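Local coordinates for hemolysin-related protein (PDB 6MLT) that is a secreted, metal-binding protein of the Vibrio cholerae biofilm matrix that probably binds carbohydrate and contributes to biofilm adhesion, at residues A[479-484]-A[604-609]; A[531-536]-A[566-571]. One frame throughout, in Å; residues are numbered along the deposited sequence.

Contact 1: residues A[479-484]-A[604-609]; sequences SAYDFT and RSATIR. With NA (sodium ion), chain H.
Ala480 and Ser605 form a single parallel beta bridge, through which the C-terminal tail adds briefly to the first strand of a beta-propeller blade. That blade holds strands 478-481, 490-494, 498-502 and 509-514 in order, so the bridged strand is probably the innermost one, facing the propeller's central channel. The bridge has the parallel pattern, with Ala480 bonding both neighbours of Ser605. Ala606 N reaches Ala480 O at 2.9 Å in a nearly straight bond (169°), whereas Ala480 N meets Arg604 O at 3.0 Å in a weak, bent one. Small side chains suit so close a pairing: the CB atoms of Ala480 and Ser605 lie 3.9 Å apart. Ser605 turns its OG anti to its own backbone N (chi1 172°), where it accepts from Thr607 N at 3.1 Å. This ST turn leads into Thr607, whose side chain points toward the strand, and its OG1 accepts from Asp482 N at 2.9 Å. The side chain of Thr607 crosses that of Tyr481 at about a right angle, and Tyr481 CD1 packs on Ala606 CB at 4.0 Å. Just past the strand, Asp482 OD1 binds sodium at 2.3 Å and Thr484 OG1 does so too; Asp486, the carbonyl of Ile488 and both carboxylate oxygens of Glu490 complete six ligands in a loop resembling the calcium loops of FG-GAP repeats. Asp489 in that loop is hydrogen-bonded to Ser605 OG, is the main polar partner of Thr607, and forms a salt bridge with Arg609. Serine and threonine thus satisfy backbone N-H groups and a carboxylate at once. The tail therefore grips the metal loop twice, at the backbone of a sodium ligand and at Asp489, which is consistent with a firmly held loop.

Contact 2: residues A[531-536]-A[566-571]; sequences GNNNAS and WRNATR
Gly531 CA rests on Arg571 in the loop joining strands 525-527 and 536-541 of a beta-propeller blade. It lies 3.2 Å above the guanidinium plane, over its centre, an approach suited to a residue with no side chain. The carbonyls of Asp528, Glu51 and Leu529 accept from NE, NH1 and NH2 of Arg571. Asn533 has a positive phi (72°), a conformation asparagine adopts readily, and its amide bridges the loops: OD1 accepts from Asn568 N at 2.9 Å, while ND2 and Arg567 NH1 share a water. The Asn533 amide stands nearly perpendicular (82°) to the Arg567 guanidinium, and its ND2 lies beside the arginine's aliphatic CG and CD instead of stacking. Asn534 extends its carboxamide anti to the backbone N (chi1 -171°), carrying OD1 to Trp566 N at 2.9 Å. Two asparagine oxygens thereby stand in for backbone carbonyls as acceptors. At Ala535 the backbone itself takes over, its N donating to Trp566 O at 2.8 Å. The small methyl of Ala535 fits against both Trp566 CB and Ala569 CB, meeting the latter at a tight 3.5 Å. Ser536 opens the next strand, its carbonyl C 4.4 Å from Trp566 CZ3, at the indole edge.

How the contacts relate
The two contacts lie about 10 Å apart, centre to centre, and touch at two points, one from strand 478-481 and one within the chain that follows strand 553-559. Both segments of contact 2 fall between the segments of contact 1 in sequence. Contact 1 belongs to the blade that begins with strand 478-481; contact 2 belongs to the next, where strands 525-527, 536-541 and 553-559 are completed by N-terminal strand 13-19, the "Velcro" closure of propellers, at the other edge of that sheet from 525-527. Tyr481 OH is probably hydrogen-bonded to Arg567 O at 2.7 Å, and Ile608 N to Asn568 O at 2.8 Å. Segments 566-571 and 604-609 thus join the last two blades.

Contact 1: residues A[479-484]-A[604-609]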
ATOM      1  N   SER A 479       9.140   7.500  -5.893  1.00 18.28           N
ATOM      2  CA  SER A 479       7.828   6.881  -6.034  1.00 16.08           C
ATOM      3  C   SER A 479       7.973   5.681  -6.958  1.00 16.90           C
ATOM      4  O   SER A 479       9.067   5.373  -7.439  1.00 17.24           O
ATOM      5  CB  SER A 479       6.788   7.878  -6.558  1.00 18.57           C
ATOM      6  OG  SER A 479       7.065   8.233  -7.896  1.00 18.65           O
ATOM      7  N   ALA A 480       6.858   5.000  -7.206  1.00 16.95           N
ATOM      8  CA  ALA A 480       6.870   3.752  -7.957  1.00 18.92           C
ATOM      9  C   ALA A 480       5.740   3.749  -8.973  1.00 19.15           C
ATOM     10  O   ALA A 480       4.671   4.321  -8.739  1.00 16.21           O
ATOM     11  CB  ALA A 480       6.725   2.545  -7.029  1.00 19.38           C
ATOM     12  N   TYR A 481       5.985   3.086 -10.101  1.00 18.36           N
ATOM     13  CA  TYR A 481       4.980   2.893 -11.138  1.00 18.81           C
ATOM     14  C   TYR A 481       5.495   1.855 -12.132  1.00 19.25           C
ATOM     15  O   TYR A 481       6.699   1.780 -12.400  1.00 16.68           O
ATOM     16  CB  TYR A 481       4.650   4.206 -11.864  1.00 18.39           C
ATOM     17  CG  TYR A 481       3.767   3.992 -13.077  1.00 19.51           C
ATOM     18  CD1 TYR A 481       2.483   3.474 -12.939  1.00 19.37           C
ATOM     19  CD2 TYR A 481       4.223   4.283 -14.359  1.00 21.74           C
ATOM     20  CE1 TYR A 481       1.675   3.248 -14.045  1.00 19.50           C
ATOM     21  CE2 TYR A 481       3.420   4.065 -15.477  1.00 21.06           C
ATOM     22  CZ  TYR A 481       2.151   3.543 -15.311  1.00 19.96           C
ATOM     23  OH  TYR A 481       1.348   3.322 -16.407  1.00 20.22           O
ATOM     24  N   ASP A 482       4.568   1.066 -12.678  1.00 20.10           N
ATOM     25  CA  ASP A 482       4.879   0.037 -13.675  1.00 21.49           C
ATOM     26  C   ASP A 482       4.715   0.652 -15.059  1.00 22.42           C
ATOM     27  O   ASP A 482       3.651   0.577 -15.675  1.00 20.72           O
ATOM     28  CB  ASP A 482       3.973  -1.179 -13.494  1.00 22.21           C
ATOM     29  CG  ASP A 482       4.222  -2.258 -14.531  1.00 22.59           C
ATOM     30  OD1 ASP A 482       5.253  -2.193 -15.238  1.00 20.58           O
ATOM     31  OD2 ASP A 482       3.376  -3.163 -14.654  1.00 22.78           O
ATOM     32  N   PHE A 483       5.790   1.274 -15.553  1.00 20.28           N
ATOM     33  CA  PHE A 483       5.790   1.830 -16.906  1.00 21.59           C
ATOM     34  C   PHE A 483       5.701   0.737 -17.963  1.00 23.22           C
ATOM     35  O   PHE A 483       5.036   0.914 -18.991  1.00 23.71           O
ATOM     36  CB  PHE A 483       7.061   2.644 -17.150  1.00 22.01           C
ATOM     37  CG  PHE A 483       7.094   3.966 -16.454  1.00 21.09           C
ATOM     38  CD1 PHE A 483       6.481   5.071 -17.015  1.00 21.89           C
ATOM     39  CD2 PHE A 483       7.786   4.118 -15.264  1.00 20.29           C
ATOM     40  CE1 PHE A 483       6.531   6.301 -16.380  1.00 21.06           C
ATOM     41  CE2 PHE A 483       7.840   5.339 -14.629  1.00 20.65           C
ATOM     42  CZ  PHE A 483       7.212   6.434 -15.188  1.00 19.92           C
ATOM     43  N   THR A 484       6.395  -0.378 -17.752  1.00 19.76           N
ATOM     44  CA  THR A 484       6.545  -1.372 -18.808  1.00 22.50           C
ATOM     45  C   THR A 484       5.339  -2.288 -18.926  1.00 26.24           C
ATOM     46  O   THR A 484       5.170  -2.925 -19.968  1.00 25.81           O
ATOM     47  CB  THR A 484       7.793  -2.228 -18.578  1.00 23.25           C
ATOM     48  OG1 THR A 484       7.644  -2.974 -17.364  1.00 21.23           O
ATOM     49  CG2 THR A 484       9.047  -1.354 -18.506  1.00 26.34           C
ATOM     50  N   ARG A 604       3.152   4.652  -1.873  1.00 17.59           N
ATOM     51  CA  ARG A 604       3.691   5.604  -2.844  1.00 16.75           C
ATOM     52  C   ARG A 604       3.972   4.941  -4.193  1.00 16.54           C
ATOM     53  O   ARG A 604       4.927   5.280  -4.889  1.00 17.29           O
ATOM     54  CB  ARG A 604       4.926   6.319  -2.281  1.00 18.81           C
ATOM     55  CG  ARG A 604       4.537   7.561  -1.437  1.00 18.51           C
ATOM     56  CD  ARG A 604       5.733   8.198  -0.736  1.00 19.31           C
ATOM     57  NE  ARG A 604       6.167   7.410   0.419  1.00 16.69           N
ATOM     58  CZ  ARG A 604       5.832   7.657   1.679  1.00 18.61           C
ATOM     59  NH1 ARG A 604       5.053   8.685   1.995  1.00 17.88           N
ATOM     60  NH2 ARG A 604       6.292   6.874   2.638  1.00 19.55           N
ATOM     61  N   SER A 605       3.098   4.016  -4.582  1.00 14.66           N
ATOM     62  CA  SER A 605       3.043   3.487  -5.937  1.00 18.91           C
ATOM     63  C   SER A 605       1.774   3.959  -6.639  1.00 17.08           C
ATOM     64  O   SER A 605       0.689   3.971  -6.045  1.00 17.12           O
ATOM     65  CB  SER A 605       3.070   1.956  -5.949  1.00 21.44           C
ATOM     66  OG  SER A 605       2.832   1.486  -7.262  1.00 18.00           O
ATOM     67  N   ALA A 606       1.914   4.326  -7.911  1.00 16.26           N
ATOM     68  CA  ALA A 606       0.783   4.713  -8.741  1.00 16.36           C
ATOM     69  C   ALA A 606       0.102   3.532  -9.420  1.00 18.15           C
ATOM     70  O   ALA A 606      -0.924   3.726 -10.081  1.00 18.89           O
ATOM     71  CB  ALA A 606       1.238   5.713  -9.813  1.00 17.68           C
ATOM     72  N   THR A 607       0.642   2.323  -9.289  1.00 17.20           N
ATOM     73  CA  THR A 607       0.160   1.193 -10.075  1.00 16.96           C
ATOM     74  C   THR A 607      -1.104   0.610  -9.456  1.00 18.19           C
ATOM     75  O   THR A 607      -1.096   0.186  -8.298  1.00 20.06           O
ATOM     76  CB  THR A 607       1.235   0.115 -10.173  1.00 18.37           C
ATOM     77  OG1 THR A 607       2.425   0.674 -10.738  1.00 20.92           O
ATOM     78  CG2 THR A 607       0.752  -1.061 -11.048  1.00 21.29           C
ATOM     79  N   ILE A 608      -2.181   0.560 -10.237  1.00 18.91           N
ATOM     80  CA  ILE A 608      -3.410  -0.081  -9.776  1.00 20.54           C
ATOM     81  C   ILE A 608      -3.192  -1.587  -9.780  1.00 23.71           C
ATOM     82  O   ILE A 608      -2.820  -2.168 -10.805  1.00 23.80           O
ATOM     83  CB  ILE A 608      -4.605   0.311 -10.656  1.00 21.73           C
ATOM     84  CG1 ILE A 608      -4.882   1.810 -10.533  1.00 18.63           C
ATOM     85  CG2 ILE A 608      -5.855  -0.505 -10.273  1.00 25.83           C
ATOM     86  CD1 ILE A 608      -5.961   2.323 -11.490  1.00 22.15           C
ATOM     87  N   ARG A 609      -3.411  -2.224  -8.632  1.00 26.13           N
ATOM     88  CA  ARG A 609      -3.211  -3.659  -8.484  1.00 33.47           C
ATOM     89  C   ARG A 609      -4.441  -4.297  -7.861  1.00 38.02           C
ATOM     90  O   ARG A 609      -5.023  -3.752  -6.919  1.00 36.37           O
ATOM     91  CB  ARG A 609      -1.991  -3.975  -7.616  1.00 32.30           C
ATOM     92  CG  ARG A 609      -0.696  -3.879  -8.364  1.00 30.32           C
ATOM     93  CD  ARG A 609       0.487  -4.374  -7.545  1.00 26.74           C
ATOM     94  NE  ARG A 609       1.670  -4.435  -8.393  1.00 27.10           N
ATOM     95  CZ  ARG A 609       2.516  -3.429  -8.578  1.00 28.44           C
ATOM     96  NH1 ARG A 609       2.331  -2.271  -7.948  1.00 26.25           N
ATOM     97  NH2 ARG A 609       3.558  -3.589  -9.386  1.00 28.03           N
TER
HETATM   98 NA    NA H1007       7.422  -2.765 -14.993  1.00 20.83          NA

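Contact 2: residues A[531-536]-A[566-571]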
ATOM      1  N   GLY A 531      -8.190   9.339 -17.591  1.00 21.87           N
ATOM      2  CA  GLY A 531      -8.931   8.126 -17.330  1.00 28.75           C
ATOM      3  C   GLY A 531      -9.062   7.197 -18.514  1.00 28.40           C
ATOM      4  O   GLY A 531      -9.903   6.293 -18.486  1.00 27.66           O
ATOM      5  N   ASN A 532      -8.248   7.381 -19.554  1.00 23.79           N
ATOM      6  CA  ASN A 532      -8.281   6.527 -20.734  1.00 23.49           C
ATOM      7  C   ASN A 532      -7.089   5.578 -20.796  1.00 20.98           C
ATOM      8  O   ASN A 532      -6.712   5.127 -21.882  1.00 21.46           O
ATOM      9  CB  ASN A 532      -8.359   7.384 -21.994  1.00 27.94           C
ATOM     10  CG  ASN A 532      -9.727   8.010 -22.176  1.00 31.39           C
ATOM     11  OD1 ASN A 532     -10.751   7.335 -22.050  1.00 30.81           O
ATOM     12  ND2 ASN A 532      -9.755   9.305 -22.459  1.00 31.02           N
ATOM     13  N   ASN A 533      -6.498   5.257 -19.649  1.00 20.23           N
ATOM     14  CA  ASN A 533      -5.502   4.198 -19.537  1.00 20.97           C
ATOM     15  C   ASN A 533      -4.176   4.581 -20.181  1.00 21.52           C
ATOM     16  O   ASN A 533      -3.417   3.710 -20.612  1.00 21.00           O
ATOM     17  CB  ASN A 533      -6.022   2.887 -20.146  1.00 22.60           C
ATOM     18  CG  ASN A 533      -5.422   1.662 -19.484  1.00 21.49           C
ATOM     19  OD1 ASN A 533      -5.020   1.709 -18.324  1.00 22.11           O
ATOM     20  ND2 ASN A 533      -5.360   0.559 -20.215  1.00 22.04           N
ATOM     21  N   ASN A 534      -3.881   5.880 -20.255  1.00 19.64           N
ATOM     22  CA  ASN A 534      -2.581   6.361 -20.724  1.00 20.02           C
ATOM     23  C   ASN A 534      -2.158   7.511 -19.813  1.00 20.10           C
ATOM     24  O   ASN A 534      -2.629   8.646 -19.966  1.00 21.10           O
ATOM     25  CB  ASN A 534      -2.633   6.794 -22.181  1.00 24.16           C
ATOM     26  CG  ASN A 534      -1.252   7.079 -22.750  1.00 26.57           C
ATOM     27  OD1 ASN A 534      -0.247   6.560 -22.259  1.00 22.82           O
ATOM     28  ND2 ASN A 534      -1.197   7.908 -23.780  1.00 30.41           N
ATOM     29  N   ALA A 535      -1.264   7.212 -18.874  1.00 18.32           N
ATOM     30  CA  ALA A 535      -0.968   8.082 -17.746  1.00 18.16           C
ATOM     31  C   ALA A 535      -0.024   9.233 -18.123  1.00 20.85           C
ATOM     32  O   ALA A 535       0.556   9.287 -19.211  1.00 20.31           O
ATOM     33  CB  ALA A 535      -0.350   7.273 -16.608  1.00 18.65           C
ATOM     34  N   SER A 536       0.118  10.161 -17.177  1.00 18.16           N
ATOM     35  CA  SER A 536       1.022  11.297 -17.272  1.00 18.79           C
ATOM     36  C   SER A 536       2.044  11.217 -16.144  1.00 19.97           C
ATOM     37  O   SER A 536       1.739  10.755 -15.038  1.00 19.23           O
ATOM     38  CB  SER A 536       0.271  12.625 -17.168  1.00 19.61           C
ATOM     39  OG  SER A 536      -0.757  12.726 -18.134  1.00 22.98           O
ATOM     40  N   TRP A 566       0.918   4.176 -21.013  1.00 21.67           N
ATOM     41  CA  TRP A 566       1.212   3.965 -19.597  1.00 21.27           C
ATOM     42  C   TRP A 566      -0.097   3.595 -18.912  1.00 18.91           C
ATOM     43  O   TRP A 566      -0.881   4.466 -18.525  1.00 18.86           O
ATOM     44  CB  TRP A 566       1.853   5.209 -18.992  1.00 21.21           C
ATOM     45  CG  TRP A 566       3.241   5.475 -19.516  1.00 20.09           C
ATOM     46  CD1 TRP A 566       4.044   4.603 -20.207  1.00 19.59           C
ATOM     47  CD2 TRP A 566       3.984   6.693 -19.397  1.00 18.39           C
ATOM     48  NE1 TRP A 566       5.242   5.208 -20.516  1.00 20.98           N
ATOM     49  CE2 TRP A 566       5.227   6.492 -20.036  1.00 21.44           C
ATOM     50  CE3 TRP A 566       3.720   7.939 -18.820  1.00 21.21           C
ATOM     51  CZ2 TRP A 566       6.200   7.490 -20.104  1.00 22.87           C
ATOM     52  CZ3 TRP A 566       4.689   8.925 -18.889  1.00 21.96           C
ATOM     53  CH2 TRP A 566       5.913   8.694 -19.527  1.00 22.24           C
ATOM     54  N   ARG A 567      -0.320   2.293 -18.754  1.00 18.53           N
ATOM     55  CA  ARG A 567      -1.596   1.737 -18.330  1.00 19.68           C
ATOM     56  C   ARG A 567      -1.665   1.556 -16.812  1.00 18.90           C
ATOM     57  O   ARG A 567      -0.650   1.539 -16.110  1.00 18.13           O
ATOM     58  CB  ARG A 567      -1.827   0.383 -19.005  1.00 21.48           C
ATOM     59  CG  ARG A 567      -1.809   0.426 -20.521  1.00 24.35           C
ATOM     60  CD  ARG A 567      -2.098  -0.950 -21.120  1.00 27.80           C
ATOM     61  NE  ARG A 567      -1.023  -1.901 -20.824  1.00 29.53           N
ATOM     62  CZ  ARG A 567      -1.116  -2.956 -20.021  1.00 34.92           C
ATOM     63  NH1 ARG A 567      -2.257  -3.267 -19.400  1.00 35.27           N
ATOM     64  NH2 ARG A 567      -0.053  -3.729 -19.843  1.00 34.34           N
ATOM     65  N   ASN A 568      -2.899   1.428 -16.317  1.00 19.40           N
ATOM     66  CA  ASN A 568      -3.170   0.995 -14.942  1.00 21.85           C
ATOM     67  C   ASN A 568      -2.570   1.946 -13.904  1.00 20.83           C
ATOM     68  O   ASN A 568      -2.047   1.515 -12.875  1.00 20.90           O
ATOM     69  CB  ASN A 568      -2.668  -0.431 -14.718  1.00 23.90           C
ATOM     70  CG  ASN A 568      -3.430  -1.450 -15.534  1.00 30.83           C
ATOM     71  OD1 ASN A 568      -4.597  -1.248 -15.869  1.00 33.03           O
ATOM     72  ND2 ASN A 568      -2.776  -2.552 -15.853  1.00 37.01           N
ATOM     73  N   ALA A 569      -2.670   3.247 -14.155  1.00 19.25           N
ATOM     74  CA  ALA A 569      -2.218   4.256 -13.207  1.00 18.71           C
ATOM     75  C   ALA A 569      -3.396   4.883 -12.467  1.00 19.51           C
ATOM     76  O   ALA A 569      -4.485   5.066 -13.024  1.00 17.08           O
ATOM     77  CB  ALA A 569      -1.428   5.358 -13.911  1.00 18.17           C
ATOM     78  N   THR A 570      -3.153   5.234 -11.203  1.00 18.81           N
ATOM     79  CA  THR A 570      -4.177   5.857 -10.374  1.00 19.13           C
ATOM     80  C   THR A 570      -4.711   7.127 -11.031  1.00 16.92           C
ATOM     81  O   THR A 570      -3.978   7.877 -11.681  1.00 19.12           O
ATOM     82  CB  THR A 570      -3.609   6.199  -8.992  1.00 16.50           C
ATOM     83  OG1 THR A 570      -4.642   6.758  -8.169  1.00 17.89           O
ATOM     84  CG2 THR A 570      -2.472   7.204  -9.101  1.00 16.40           C
ATOM     85  N   ARG A 571      -6.005   7.371 -10.835  1.00 16.77           N
ATOM     86  CA  ARG A 571      -6.634   8.617 -11.254  1.00 21.02           C
ATOM     87  C   ARG A 571      -6.420   9.754 -10.263  1.00 20.98           C
ATOM     88  O   ARG A 571      -6.823  10.886 -10.548  1.00 21.59           O
ATOM     89  CB  ARG A 571      -8.143   8.428 -11.420  1.00 23.73           C
ATOM     90  CG  ARG A 571      -8.579   7.361 -12.410  1.00 28.26           C
ATOM     91  CD  ARG A 571      -8.324   7.754 -13.845  1.00 26.21           C
ATOM     92  NE  ARG A 571      -8.678   9.134 -14.184  1.00 23.18           N
ATOM     93  CZ  ARG A 571      -9.900   9.560 -14.489  1.00 24.14           C
ATOM     94  NH1 ARG A 571     -10.938   8.733 -14.474  1.00 28.36           N
ATOM     95  NH2 ARG A 571     -10.085  10.829 -14.811  1.00 23.33           N
TER
HETATM   96  O   HOH W   1      -4.769  -2.155 -19.358  1.00 24.37           O